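Local atomic coordinates of NAD(P)H-flavin oxidoreductase (Staphylococcus epidermidis ATCC 12228, PDB entry 3GBH), a protein that probably uses bound flavin mononucleotide to oxidise NAD(P)H, as a member of the nitroreductase family of flavin enzymes. Residues Tyr28-Glu33 / Ile189-Lys194; Leu145-Leu150 / Pro185-Ala190. One frame throughout, in Å; residues are numbered along the deposited sequence.

Contact 1: residues Tyr28-Glu33 / Ile189-Lys194; sequences YKIPRE and IAIGKK
In this nitroreductase-family fold, strand 183-192 is an inner strand of the antiparallel sheet, and at its C-terminal end Y28 and I30, from the loop leading into helix 32-42, meet I191, G192 and K193. The loop has an extended backbone here, so Y28 and I30 both direct their side chains at the strand end while K29 between them turns away. The two backbones stay apart, with CA of Y28 6.7 Å from CA of K193, and no hydrogen bond joins them directly. Instead Y28 O is hydrogen-bonded to S83 OG, just ahead of neighbouring strand 84-91.

The aliphatic part of K193 runs across the Y28 ring at about a right angle. K193 CB comes within 3.9 Å of Y28 CD1, and K193 CD sits over the face as a CH-pi contact, 4.3 Å from the centroid of the Y28 ring and 24° off its normal, displaced toward the rim. With CG of Y28 anti to the backbone N (chi1 -178°), the ring is swung against that lysine chain. The extended K193 chain carries its end beyond the ring, so CB and CD, not the ammonium, meet it. At the far end of the ring, Y28 OH is hydrogen-bonded to Y159 OH.

Two residues on, the delta methyl of I30 does the touching: I30 CD1 lies 3.9 Å from I191 CG1, the two side chains crossing roughly at right angles, and 4.3 Å from G192 CA. I191 itself continues the apolar layer toward A154 of helix 132-156.

Across the two segments the grip is therefore wholly apolar and CH-pi. The phenol still reaches a polar partner, and the partly exposed lysine covers the buried ring with methylenes while its charged end leads off, probably toward solvent.

Contact 2: residues Leu145-Leu150 / Pro185-Ala190; sequences LMAMQL and PVLAIA
A single methyl group carries the helix side of this contact: CB of A147, on helix 132-156, points at strand 183-192 and meets two strand side chains at once. A147 CB is 3.8 Å from I189 CD1 and 3.9 Å from L187 CD2, so the ends of two branched side chains converge on the smallest one. The backbones remain separate layers, with CA of A147 8.0 Å from CA of I189, and no hydrogen bond crosses between them.

The two strand residues are two positions apart and both face the helix. I189 reaches across with its longer branch: CG1 lies beside its own backbone N (chi1 -52°) and the chain then runs on extended, which carries CD1 to the alanine and to within 4.0 Å of A147 O, a plain van der Waals approach. L187 gets there differently, its CG lodged between backbone N and carbonyl carbon with chi1 at 81°, and its CD2 branch is the one that meets A147.

L187 also shares a classic beta bulge with V186, both residues facing I88 of strand 84-91. I88 also packs against A147 and I189, adding neighbouring-strand cover to the same spot. From the helix, L150 also points toward the strand and is partly covered by it, but its packing is with L86, I38 and A42.

Another flank of the helix meets the second subunit: L145 packs on selenomethionine M148 of that subunit, and M148 here on its Q149. L145 also touches bound flavin mononucleotide, and the side chain of L187 lies close to a flavin. Here a long helix, buried along 145-150, packs on the central antiparallel sheet, the alpha-plus-beta core of the nitroreductase fold, beside its flavin sites.

Contacts 1 and 2 share I189 and A190 and use overlapping parts of strand 183-192, their centres about 15 Å apart. Contact 2 lies near the middle of the molecule, about 3 Å from the chain's centre, whereas contact 1 sits about 14 Å out, where the strand ends. They also differ in distance from flavin mononucleotide: the side chain of L187 is about 4 Å from a bound flavin, that of I191 about 13 Å. Helix 132-156 spans both regions, meeting I189 through A147 and I191 through A154, while helix 32-42 follows the loop of contact 1 and covers L150 of contact 2.

Contact 1: residues Tyr28-Glu33 / Ile189-Lys194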
# COMPACT_ATOMS: atom_id res chain seq x y z
N TYR B 28 7.15 41.82 1.65
CA TYR B 28 7.20 40.80 2.68
C TYR B 28 8.65 40.43 2.93
O TYR B 28 9.37 40.08 1.99
CB TYR B 28 6.43 39.56 2.25
CG TYR B 28 6.45 38.55 3.33
CD1 TYR B 28 7.46 37.63 3.40
CD2 TYR B 28 5.51 38.59 4.34
CE1 TYR B 28 7.54 36.74 4.45
CE2 TYR B 28 5.56 37.68 5.40
CZ TYR B 28 6.59 36.76 5.44
OH TYR B 28 6.70 35.85 6.46
N LYS B 29 9.08 40.50 4.19
CA LYS B 29 10.41 40.05 4.55
C LYS B 29 10.32 38.95 5.61
O LYS B 29 9.49 39.00 6.54
CB LYS B 29 11.27 41.22 5.04
CG LYS B 29 11.45 42.38 4.03
CD LYS B 29 12.15 41.97 2.71
CE LYS B 29 12.00 43.06 1.62
NZ LYS B 29 12.46 42.59 0.27
N ILE B 30 11.15 37.93 5.45
CA ILE B 30 11.16 36.75 6.30
C ILE B 30 11.88 37.06 7.60
O ILE B 30 13.02 37.48 7.58
CB ILE B 30 11.83 35.58 5.58
CG1 ILE B 30 11.01 35.20 4.32
CG2 ILE B 30 11.97 34.38 6.51
CD1 ILE B 30 11.68 34.18 3.44
N PRO B 31 11.23 36.84 8.76
CA PRO B 31 11.94 37.13 10.01
C PRO B 31 13.18 36.25 10.18
O PRO B 31 13.18 35.13 9.69
CB PRO B 31 10.89 36.82 11.10
CG PRO B 31 9.57 36.74 10.38
CD PRO B 31 9.88 36.30 8.99
N ARG B 32 14.22 36.74 10.84
CA ARG B 32 15.44 35.91 11.00
C ARG B 32 15.24 34.58 11.68
O ARG B 32 15.83 33.61 11.25
CB ARG B 32 16.58 36.64 11.70
CG ARG B 32 17.30 37.51 10.72
CD ARG B 32 18.67 37.96 11.14
NE ARG B 32 19.15 39.02 10.25
CZ ARG B 32 20.33 39.60 10.36
NH1 ARG B 32 21.15 39.26 11.35
NH2 ARG B 32 20.67 40.54 9.50
N GLU B 33 14.38 34.54 12.69
CA GLU B 33 14.10 33.30 13.45
C GLU B 33 13.62 32.25 12.48
O GLU B 33 14.03 31.10 12.53
CB GLU B 33 13.04 33.58 14.57
CG GLU B 33 12.94 32.50 15.70
CD GLU B 33 11.87 32.85 16.80
OE1 GLU B 33 11.46 34.04 16.92
OE2 GLU B 33 11.45 31.92 17.56
N ILE B 189 19.07 30.53 -4.82
CA ILE B 189 17.68 30.21 -4.55
C ILE B 189 16.95 31.48 -4.12
O ILE B 189 17.25 32.01 -3.06
CB ILE B 189 17.52 29.14 -3.44
CG1 ILE B 189 18.37 27.89 -3.72
CG2 ILE B 189 16.03 28.74 -3.26
CD1 ILE B 189 18.24 26.80 -2.67
N ALA B 190 16.02 31.98 -4.95
CA ALA B 190 15.17 33.10 -4.53
C ALA B 190 14.16 32.54 -3.55
O ALA B 190 13.62 31.47 -3.79
CB ALA B 190 14.41 33.77 -5.75
N ILE B 191 13.89 33.27 -2.48
CA ILE B 191 12.91 32.82 -1.49
C ILE B 191 12.05 34.01 -1.06
O ILE B 191 12.54 35.12 -0.95
CB ILE B 191 13.61 32.13 -0.29
CG1 ILE B 191 12.59 31.55 0.70
CG2 ILE B 191 14.57 33.10 0.44
CD1 ILE B 191 13.25 30.70 1.80
N GLY B 192 10.77 33.76 -0.87
CA GLY B 192 9.86 34.79 -0.42
C GLY B 192 8.46 34.26 -0.39
O GLY B 192 8.24 33.04 -0.55
N LYS B 193 7.53 35.17 -0.22
CA LYS B 193 6.10 34.88 -0.27
C LYS B 193 5.64 35.12 -1.70
O LYS B 193 5.89 36.18 -2.26
CB LYS B 193 5.36 35.82 0.69
CG LYS B 193 3.87 35.61 0.74
CD LYS B 193 3.27 36.43 1.88
CE LYS B 193 1.74 36.29 1.98
NZ LYS B 193 1.06 36.76 0.74
N LYS B 194 4.93 34.15 -2.28
CA LYS B 194 4.53 34.27 -3.70
C LYS B 194 3.57 35.42 -3.94
O LYS B 194 2.67 35.66 -3.13
CB LYS B 194 3.96 32.95 -4.24
CG LYS B 194 2.53 32.62 -3.88
CD LYS B 194 2.12 31.29 -4.53
CE LYS B 194 0.67 30.88 -4.21
NZ LYS B 194 0.31 29.61 -4.91

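Contact 2: residues Leu145-Leu150 / Pro185-Ala190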
# COMPACT_ATOMS: atom_id res chain seq x y z
N LEU B 145 22.22 18.68 -2.46
CA LEU B 145 21.40 17.90 -1.55
C LEU B 145 20.74 18.81 -0.50
O LEU B 145 19.54 18.71 -0.24
CB LEU B 145 22.19 16.78 -0.89
CG LEU B 145 22.77 15.67 -1.79
CD1 LEU B 145 23.64 14.74 -0.98
CD2 LEU B 145 21.65 14.89 -2.50
N MSE B 146 21.54 19.70 0.10
CA MSE B 146 21.05 20.65 1.10
C MSE B 146 20.05 21.62 0.46
O MSE B 146 19.00 21.88 1.02
CB MSE B 146 22.23 21.39 1.72
CG MSE B 146 21.91 22.33 2.84
SE MSE B 146 21.30 24.05 2.20
CE MSE B 146 23.00 24.63 1.36
N ALA B 147 20.36 22.11 -0.73
CA ALA B 147 19.46 23.03 -1.44
C ALA B 147 18.04 22.46 -1.65
O ALA B 147 17.04 23.19 -1.44
CB ALA B 147 20.06 23.45 -2.78
N MSE B 148 17.93 21.17 -2.02
CA MSE B 148 16.61 20.58 -2.22
C MSE B 148 15.85 20.57 -0.90
O MSE B 148 14.70 20.95 -0.82
CB MSE B 148 16.72 19.14 -2.75
CG MSE B 148 15.38 18.53 -3.07
SE MSE B 148 14.63 19.25 -4.73
CE MSE B 148 13.14 20.28 -3.99
N GLN B 149 16.51 20.11 0.16
CA GLN B 149 15.87 20.09 1.45
C GLN B 149 15.51 21.52 1.91
O GLN B 149 14.48 21.71 2.53
CB GLN B 149 16.73 19.31 2.44
CG GLN B 149 16.08 19.04 3.76
CD GLN B 149 16.69 17.85 4.47
OE1 GLN B 149 16.62 16.73 3.98
NE2 GLN B 149 17.29 18.08 5.63
N LEU B 150 16.33 22.52 1.59
CA LEU B 150 15.99 23.92 1.91
C LEU B 150 14.70 24.36 1.19
O LEU B 150 13.82 24.98 1.79
CB LEU B 150 17.14 24.84 1.52
CG LEU B 150 17.12 26.24 2.13
CD1 LEU B 150 18.57 26.76 2.19
CD2 LEU B 150 16.18 27.17 1.36
N PRO B 185 30.59 29.00 -6.52
CA PRO B 185 29.12 29.09 -6.52
C PRO B 185 28.48 27.83 -7.08
O PRO B 185 28.93 27.32 -8.10
CB PRO B 185 28.83 30.30 -7.38
CG PRO B 185 30.07 30.60 -8.14
CD PRO B 185 31.21 29.83 -7.57
N VAL B 186 27.47 27.32 -6.40
CA VAL B 186 26.81 26.09 -6.85
C VAL B 186 25.47 26.44 -7.49
O VAL B 186 25.22 26.15 -8.66
CB VAL B 186 26.60 25.11 -5.67
CG1 VAL B 186 25.85 23.86 -6.16
CG2 VAL B 186 27.95 24.72 -5.03
N LEU B 187 24.60 27.09 -6.72
CA LEU B 187 23.36 27.60 -7.27
C LEU B 187 22.82 28.67 -6.35
O LEU B 187 23.28 28.77 -5.22
CB LEU B 187 22.33 26.49 -7.42
CG LEU B 187 21.52 26.03 -6.24
CD1 LEU B 187 20.28 25.18 -6.73
CD2 LEU B 187 22.40 25.26 -5.29
N ALA B 188 21.87 29.46 -6.86
CA ALA B 188 21.17 30.46 -6.07
C ALA B 188 19.73 30.01 -5.85
O ALA B 188 19.23 29.17 -6.61
CB ALA B 188 21.21 31.79 -6.75
N ILE B 189 19.07 30.53 -4.82
CA ILE B 189 17.68 30.21 -4.55
C ILE B 189 16.95 31.48 -4.12
O ILE B 189 17.25 32.01 -3.06
CB ILE B 189 17.52 29.14 -3.44
CG1 ILE B 189 18.37 27.89 -3.72
CG2 ILE B 189 16.03 28.74 -3.26
CD1 ILE B 189 18.24 26.80 -2.67
N ALA B 190 16.02 31.98 -4.95
CA ALA B 190 15.17 33.10 -4.53
C ALA B 190 14.16 32.54 -3.55
O ALA B 190 13.62 31.47 -3.79
CB ALA B 190 14.41 33.77 -5.75